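Side-chain contacts in Low molecular weight phosphotyrosine protein phosphatase 1 (Drosophila melanogaster, PDB 7CUY), which probably removes phosphate by hydrolysis from tyrosine-phosphorylated proteins, and also from small aryl and acyl phosphates, as a cysteine-dependent phosphatase: residues Glu36-Ala41 with Ser79-Ile84; Arg71-Gln76 with Ser93-Leu98. All coordinates share one frame; numbering follows the deposited sequence.

Contact 1. Residues Glu36-Ala41 with Ser79-Ile84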
loop_
_atom_site.group_PDB
_atom_site.type_symbol
_atom_site.label_atom_id
_atom_site.label_comp_id
_atom_site.label_asym_id
_atom_site.label_seq_id
_atom_site.Cartn_x
_atom_site.Cartn_y
_atom_site.Cartn_z
ATOM N N GLU A 36 -6.498 3.754 10.821
ATOM C CA GLU A 36 -5.159 3.212 11.031
ATOM C C GLU A 36 -4.680 2.551 9.743
ATOM O O GLU A 36 -5.476 1.960 9.015
ATOM C CB GLU A 36 -5.169 2.209 12.195
ATOM C CG GLU A 36 -3.962 1.275 12.288
ATOM C CD GLU A 36 -4.291 -0.047 13.013
ATOM O OE1 GLU A 36 -4.665 0.007 14.214
ATOM O OE2 GLU A 36 -4.181 -1.125 12.378
ATOM N N VAL A 37 -3.387 2.681 9.454
ATOM C CA VAL A 37 -2.783 2.176 8.229
ATOM C C VAL A 37 -1.568 1.324 8.586
ATOM O O VAL A 37 -0.770 1.703 9.442
ATOM C CB VAL A 37 -2.366 3.319 7.281
ATOM C CG1 VAL A 37 -2.046 2.773 5.892
ATOM C CG2 VAL A 37 -3.457 4.407 7.204
ATOM N N ASP A 38 -1.413 0.190 7.902
ATOM C CA ASP A 38 -0.298 -0.731 8.092
ATOM C C ASP A 38 0.077 -1.236 6.708
ATOM O O ASP A 38 -0.622 -0.950 5.730
ATOM C CB ASP A 38 -0.694 -1.857 9.053
ATOM C CG ASP A 38 0.502 -2.695 9.552
ATOM O OD1 ASP A 38 1.655 -2.204 9.562
ATOM O OD2 ASP A 38 0.266 -3.860 9.975
ATOM N N SER A 39 1.194 -1.958 6.596
ATOM C CA SER A 39 1.513 -2.615 5.329
ATOM C C SER A 39 2.163 -3.969 5.604
ATOM O O SER A 39 2.678 -4.208 6.696
ATOM C CB SER A 39 2.422 -1.747 4.438
ATOM O OG SER A 39 3.688 -1.540 5.045
ATOM N N ALA A 40 2.115 -4.871 4.620
ATOM C CA ALA A 40 2.775 -6.165 4.795
ATOM C C ALA A 40 3.042 -6.812 3.438
ATOM O O ALA A 40 2.609 -6.318 2.391
ATOM C CB ALA A 40 1.952 -7.095 5.695
ATOM N N ALA A 41 3.742 -7.953 3.484
ATOM C CA ALA A 41 4.290 -8.633 2.314
ATOM C C ALA A 41 3.565 -9.945 2.055
ATOM O O ALA A 41 3.219 -10.657 3.004
ATOM C CB ALA A 41 5.781 -8.937 2.506
ATOM N N SER A 79 -9.290 -10.696 9.083
ATOM C CA SER A 79 -10.314 -10.386 10.076
ATOM C C SER A 79 -10.070 -9.074 10.807
ATOM O O SER A 79 -11.014 -8.523 11.382
ATOM C CB SER A 79 -10.413 -11.500 11.125
ATOM O OG SER A 79 -10.795 -12.733 10.548
ATOM N N GLU A 80 -8.835 -8.566 10.814
ATOM C CA GLU A 80 -8.561 -7.315 11.506
ATOM C C GLU A 80 -8.795 -6.080 10.631
ATOM O O GLU A 80 -9.269 -5.049 11.130
ATOM C CB GLU A 80 -7.123 -7.307 12.037
ATOM C CG GLU A 80 -6.785 -6.002 12.796
ATOM C CD GLU A 80 -5.367 -5.969 13.383
ATOM O OE1 GLU A 80 -4.818 -7.051 13.699
ATOM O OE2 GLU A 80 -4.826 -4.851 13.547
ATOM N N PHE A 81 -8.471 -6.141 9.341
ATOM C CA PHE A 81 -8.514 -4.942 8.511
ATOM C C PHE A 81 -9.819 -4.854 7.729
ATOM O O PHE A 81 -10.356 -5.861 7.264
ATOM C CB PHE A 81 -7.306 -4.893 7.567
ATOM C CG PHE A 81 -6.016 -4.703 8.294
ATOM C CD1 PHE A 81 -5.308 -5.790 8.765
ATOM C CD2 PHE A 81 -5.538 -3.427 8.563
ATOM C CE1 PHE A 81 -4.124 -5.612 9.465
ATOM C CE2 PHE A 81 -4.358 -3.233 9.268
ATOM C CZ PHE A 81 -3.647 -4.324 9.721
ATOM N N ASP A 82 -10.325 -3.627 7.597
ATOM C CA ASP A 82 -11.519 -3.375 6.809
ATOM C C ASP A 82 -11.220 -3.360 5.325
ATOM O O ASP A 82 -12.064 -3.771 4.522
ATOM C CB ASP A 82 -12.127 -2.043 7.225
ATOM C CG ASP A 82 -12.394 -1.983 8.700
ATOM O OD1 ASP A 82 -13.431 -2.542 9.123
ATOM O OD2 ASP A 82 -11.548 -1.420 9.435
ATOM N N TYR A 83 -10.027 -2.909 4.957
ATOM C CA TYR A 83 -9.607 -2.756 3.577
ATOM C C TYR A 83 -8.210 -3.324 3.432
ATOM O O TYR A 83 -7.317 -2.962 4.198
ATOM C CB TYR A 83 -9.607 -1.280 3.175
ATOM C CG TYR A 83 -10.944 -0.625 3.411
ATOM C CD1 TYR A 83 -11.998 -0.836 2.529
ATOM C CD2 TYR A 83 -11.152 0.195 4.513
ATOM C CE1 TYR A 83 -13.242 -0.237 2.741
ATOM C CE2 TYR A 83 -12.378 0.790 4.747
ATOM C CZ TYR A 83 -13.424 0.577 3.851
ATOM O OH TYR A 83 -14.644 1.177 4.073
ATOM N N ILE A 84 -8.018 -4.209 2.460
ATOM C CA ILE A 84 -6.695 -4.705 2.101
ATOM C C ILE A 84 -6.458 -4.401 0.625
ATOM O O ILE A 84 -7.279 -4.765 -0.218
ATOM C CB ILE A 84 -6.564 -6.211 2.386
ATOM C CG1 ILE A 84 -6.866 -6.484 3.866
ATOM C CG2 ILE A 84 -5.178 -6.671 2.047
ATOM C CD1 ILE A 84 -6.549 -7.876 4.333
#
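Phe-81 meets Asp-38 and Glu-36 on one side of the parallel four-stranded sheet of the low molecular weight phosphatase fold. Glu-36 and Asp-38 sit on the outermost strand 35-41 and turn their side chains to the same side. Phe-81 follows helix 77-80, just before strand 83-86 enters the sheet; strand 3-9 lies between the two strands, and Lys-4 and Leu-6 of it also touch the ring. The packed part is the far end of the buried ring: CB of Asp-38 rests 3.9 Å from CZ of Phe-81, approaching obliquely, with the carboxylate plane of Asp-38 tilted 29° from the ring. The carboxylate keeps its charge partner elsewhere, in a salt bridge from OD2 of Asp-38 to Arg-71. Cutting Phe-81 back to an alanine removes the ring and would probably open a gap beside CB of Asp-38, leaving CG of Glu-80 without the face it lies over. The side of the partly exposed Glu-36 and Glu-80 is polar instead, with no hydrogen bond joining the two segments. Glu-36 reaches in with CG anti to the backbone N (chi1 163°), placing OE2 3.8 Å from CE2 of Phe-81, its carboxylate steeply inclined to the ring. Two like charges probably disfavour a closer approach here: OE2 of Glu-36 stops 4.0 Å from OE2 of Glu-80, the carboxylate planes 84° apart.

Contact 2. Residues Arg71-Gln76 with Ser93-Leu98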
loop_
_atom_site.group_PDB
_atom_site.type_symbol
_atom_site.label_atom_id
_atom_site.label_comp_id
_atom_site.label_asym_id
_atom_site.label_seq_id
_atom_site.Cartn_x
_atom_site.Cartn_y
_atom_site.Cartn_z
ATOM N N ARG A 71 6.969 -7.013 7.575
ATOM C CA ARG A 71 6.344 -8.222 8.076
ATOM C C ARG A 71 5.532 -8.853 6.956
ATOM O O ARG A 71 5.176 -8.202 5.959
ATOM C CB ARG A 71 5.446 -7.948 9.297
ATOM C CG ARG A 71 4.016 -7.547 8.947
ATOM C CD ARG A 71 3.131 -7.460 10.183
ATOM N NE ARG A 71 1.860 -6.779 9.923
ATOM C CZ ARG A 71 0.752 -7.382 9.490
ATOM N NH1 ARG A 71 0.737 -8.695 9.258
ATOM N NH2 ARG A 71 -0.349 -6.667 9.282
ATOM N N GLN A 72 5.236 -10.139 7.128
ATOM C CA GLN A 72 4.468 -10.882 6.146
ATOM C C GLN A 72 2.997 -10.893 6.537
ATOM O O GLN A 72 2.653 -10.924 7.725
ATOM C CB GLN A 72 4.995 -12.308 6.004
ATOM C CG GLN A 72 4.697 -12.916 4.668
ATOM C CD GLN A 72 5.215 -14.324 4.563
ATOM O OE1 GLN A 72 5.799 -14.848 5.515
ATOM N NE2 GLN A 72 5.012 -14.949 3.407
ATOM N N ILE A 73 2.132 -10.851 5.522
ATOM C CA ILE A 73 0.702 -10.922 5.762
ATOM C C ILE A 73 0.376 -12.231 6.480
ATOM O O ILE A 73 1.046 -13.259 6.295
ATOM C CB ILE A 73 -0.051 -10.795 4.424
ATOM C CG1 ILE A 73 -1.566 -10.684 4.626
ATOM C CG2 ILE A 73 0.261 -11.977 3.506
ATOM C CD1 ILE A 73 -2.330 -10.344 3.323
ATOM N N ARG A 74 -0.644 -12.186 7.331
ATOM C CA ARG A 74 -1.140 -13.373 8.009
ATOM C C ARG A 74 -2.649 -13.475 7.818
ATOM O O ARG A 74 -3.324 -12.509 7.451
ATOM C CB ARG A 74 -0.774 -13.354 9.501
ATOM C CG ARG A 74 -0.901 -12.002 10.136
ATOM C CD ARG A 74 -0.561 -12.037 11.621
ATOM N NE ARG A 74 -0.263 -10.698 12.126
ATOM C CZ ARG A 74 0.971 -10.238 12.326
ATOM N NH1 ARG A 74 2.018 -11.017 12.076
ATOM N NH2 ARG A 74 1.165 -9.003 12.773
ATOM N N LYS A 75 -3.179 -14.673 8.054
ATOM C CA LYS A 75 -4.607 -14.888 7.853
ATOM C C LYS A 75 -5.456 -14.038 8.791
ATOM O O LYS A 75 -6.562 -13.639 8.418
ATOM C CB LYS A 75 -4.939 -16.368 8.036
ATOM C CG LYS A 75 -4.095 -17.297 7.187
ATOM C CD LYS A 75 -4.686 -17.441 5.805
ATOM C CE LYS A 75 -4.380 -18.800 5.217
ATOM N NZ LYS A 75 -5.636 -19.554 4.883
ATOM N N GLN A 76 -4.976 -13.745 10.007
ATOM C CA GLN A 76 -5.800 -12.923 10.887
ATOM C C GLN A 76 -5.921 -11.490 10.377
ATOM O O GLN A 76 -6.829 -10.769 10.810
ATOM C CB GLN A 76 -5.265 -12.922 12.317
ATOM C CG GLN A 76 -4.208 -11.866 12.602
ATOM C CD GLN A 76 -4.056 -11.577 14.083
ATOM O OE1 GLN A 76 -3.100 -12.034 14.727
ATOM N NE2 GLN A 76 -4.994 -10.799 14.633
ATOM N N SER A 93 -4.455 -11.738 -7.181
ATOM C CA SER A 93 -4.578 -13.200 -7.194
ATOM C C SER A 93 -4.112 -13.804 -5.876
ATOM O O SER A 93 -4.800 -14.650 -5.288
ATOM C CB SER A 93 -3.776 -13.792 -8.358
ATOM O OG SER A 93 -4.236 -13.286 -9.610
ATOM N N GLU A 94 -2.952 -13.361 -5.379
ATOM C CA GLU A 94 -2.431 -13.885 -4.118
ATOM C C GLU A 94 -3.381 -13.599 -2.958
ATOM O O GLU A 94 -3.637 -14.480 -2.128
ATOM C CB GLU A 94 -1.044 -13.303 -3.846
ATOM C CG GLU A 94 0.070 -13.896 -4.705
ATOM C CD GLU A 94 0.433 -15.337 -4.299
ATOM O OE1 GLU A 94 1.540 -15.564 -3.747
ATOM O OE2 GLU A 94 -0.387 -16.248 -4.533
ATOM N N LEU A 95 -3.909 -12.372 -2.872
ATOM C CA LEU A 95 -4.827 -12.054 -1.780
ATOM C C LEU A 95 -6.090 -12.908 -1.849
ATOM O O LEU A 95 -6.587 -13.387 -0.815
ATOM C CB LEU A 95 -5.190 -10.561 -1.806
ATOM C CG LEU A 95 -4.077 -9.595 -1.404
ATOM C CD1 LEU A 95 -4.399 -8.168 -1.786
ATOM C CD2 LEU A 95 -3.812 -9.704 0.081
ATOM N N ARG A 96 -6.639 -13.086 -3.059
ATOM C CA ARG A 96 -7.811 -13.937 -3.228
ATOM C C ARG A 96 -7.550 -15.336 -2.686
ATOM O O ARG A 96 -8.386 -15.899 -1.969
ATOM C CB ARG A 96 -8.213 -14.013 -4.703
ATOM C CG ARG A 96 -9.072 -12.861 -5.225
ATOM C CD ARG A 96 -9.742 -13.214 -6.580
ATOM N NE ARG A 96 -8.747 -13.603 -7.576
ATOM C CZ ARG A 96 -8.482 -14.866 -7.893
ATOM N NH1 ARG A 96 -9.163 -15.846 -7.298
ATOM N NH2 ARG A 96 -7.537 -15.144 -8.791
ATOM N N ARG A 97 -6.395 -15.917 -3.004
ATOM C CA ARG A 97 -6.171 -17.278 -2.528
ATOM C C ARG A 97 -5.936 -17.314 -1.021
ATOM O O ARG A 97 -6.307 -18.294 -0.370
ATOM C CB ARG A 97 -5.010 -17.939 -3.276
ATOM C CG ARG A 97 -3.701 -17.953 -2.533
ATOM C CD ARG A 97 -2.643 -18.864 -3.165
ATOM N NE ARG A 97 -1.332 -18.239 -2.979
ATOM C CZ ARG A 97 -0.608 -18.330 -1.865
ATOM N NH1 ARG A 97 -1.050 -19.046 -0.840
ATOM N NH2 ARG A 97 0.565 -17.708 -1.770
ATOM N N LEU A 98 -5.375 -16.247 -0.441
ATOM C CA LEU A 98 -5.094 -16.234 0.994
ATOM C C LEU A 98 -6.320 -15.953 1.866
ATOM O O LEU A 98 -6.408 -16.477 2.981
ATOM C CB LEU A 98 -4.014 -15.203 1.297
ATOM C CG LEU A 98 -2.595 -15.658 0.957
ATOM C CD1 LEU A 98 -1.642 -14.460 0.963
ATOM C CD2 LEU A 98 -2.169 -16.696 1.971
#
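Ile-73 points CG1 opposite its own backbone nitrogen (chi1 -173°) and runs on extended to CD1, sending one branch to Leu-95, while CG2, set between the backbone N and the carbonyl carbon, faces Leu-98. Both leucines hold CG anti to their carbonyl carbons, and each offers one methyl to the isoleucine. The closer meeting is methyl to methyl, CD1 of Ile-73 lying 3.6 Å from CD2 of Leu-95. The second branch packs more loosely, CG2 of Ile-73 standing 4.0 Å from CD1 of Leu-98. Spaced three apart, Leu-95 and Leu-98 lie about one turn from each other on helix 89-98, so the two arms of Ile-73 reach successive turns. In the parallel alpha/beta fold of this phosphatase, the contact joins the loop 71-76, which pairs with the end of strand 35-41 through Ala-41 and lays Ile-73 against strand 3-9, to the helix after strand 83-86. Ile-8 of strand 3-9 touches both Ile-73 and Leu-95, and Phe-78 of helix 77-80 adds to the apolar cluster. Leu-95 is buried, its side chain about 9 Å from that of Cys-9, the probable nucleophile. Lys-75 marks the exposed side. Its chain bends at chi2 (-85°) and passes the end of the helix segment, bringing CD 3.4 Å from the carbonyl O of Leu-98; NZ of Lys-75 stays 3.7 Å from that oxygen, and no hydrogen bond is formed. On the helix itself Arg-97 grips Glu-94 side-on, NE to OE2 at 2.7 Å and NH2 to OE1 at 3.1 Å. The two bonds fix the rotation of the guanidinium group, both oxygens lying close to its plane, and CG of Leu-98 lies over one face, toward the rim.

The centres of contacts 1 and 2 lie about 11 Å apart, and their segments alternate along the chain: 36-41, 71-76, 79-84, 93-98. Ala-41, at the end of strand 35-41, joins them directly through probable backbone hydrogen bonds, its N to O of Arg-71 and its O to N of Ile-73. The side chain of Arg-71 also touches Phe-81 of contact 1. From loop 71-76 the chain passes through helix 77-80 and strand 83-86 into helix 89-98, so contact 1 packs the edge strand against the turn between helix 77-80 and strand 83-86, and contact 2 packs the loop against the helix that follows. Both lie within the single phosphatase domain.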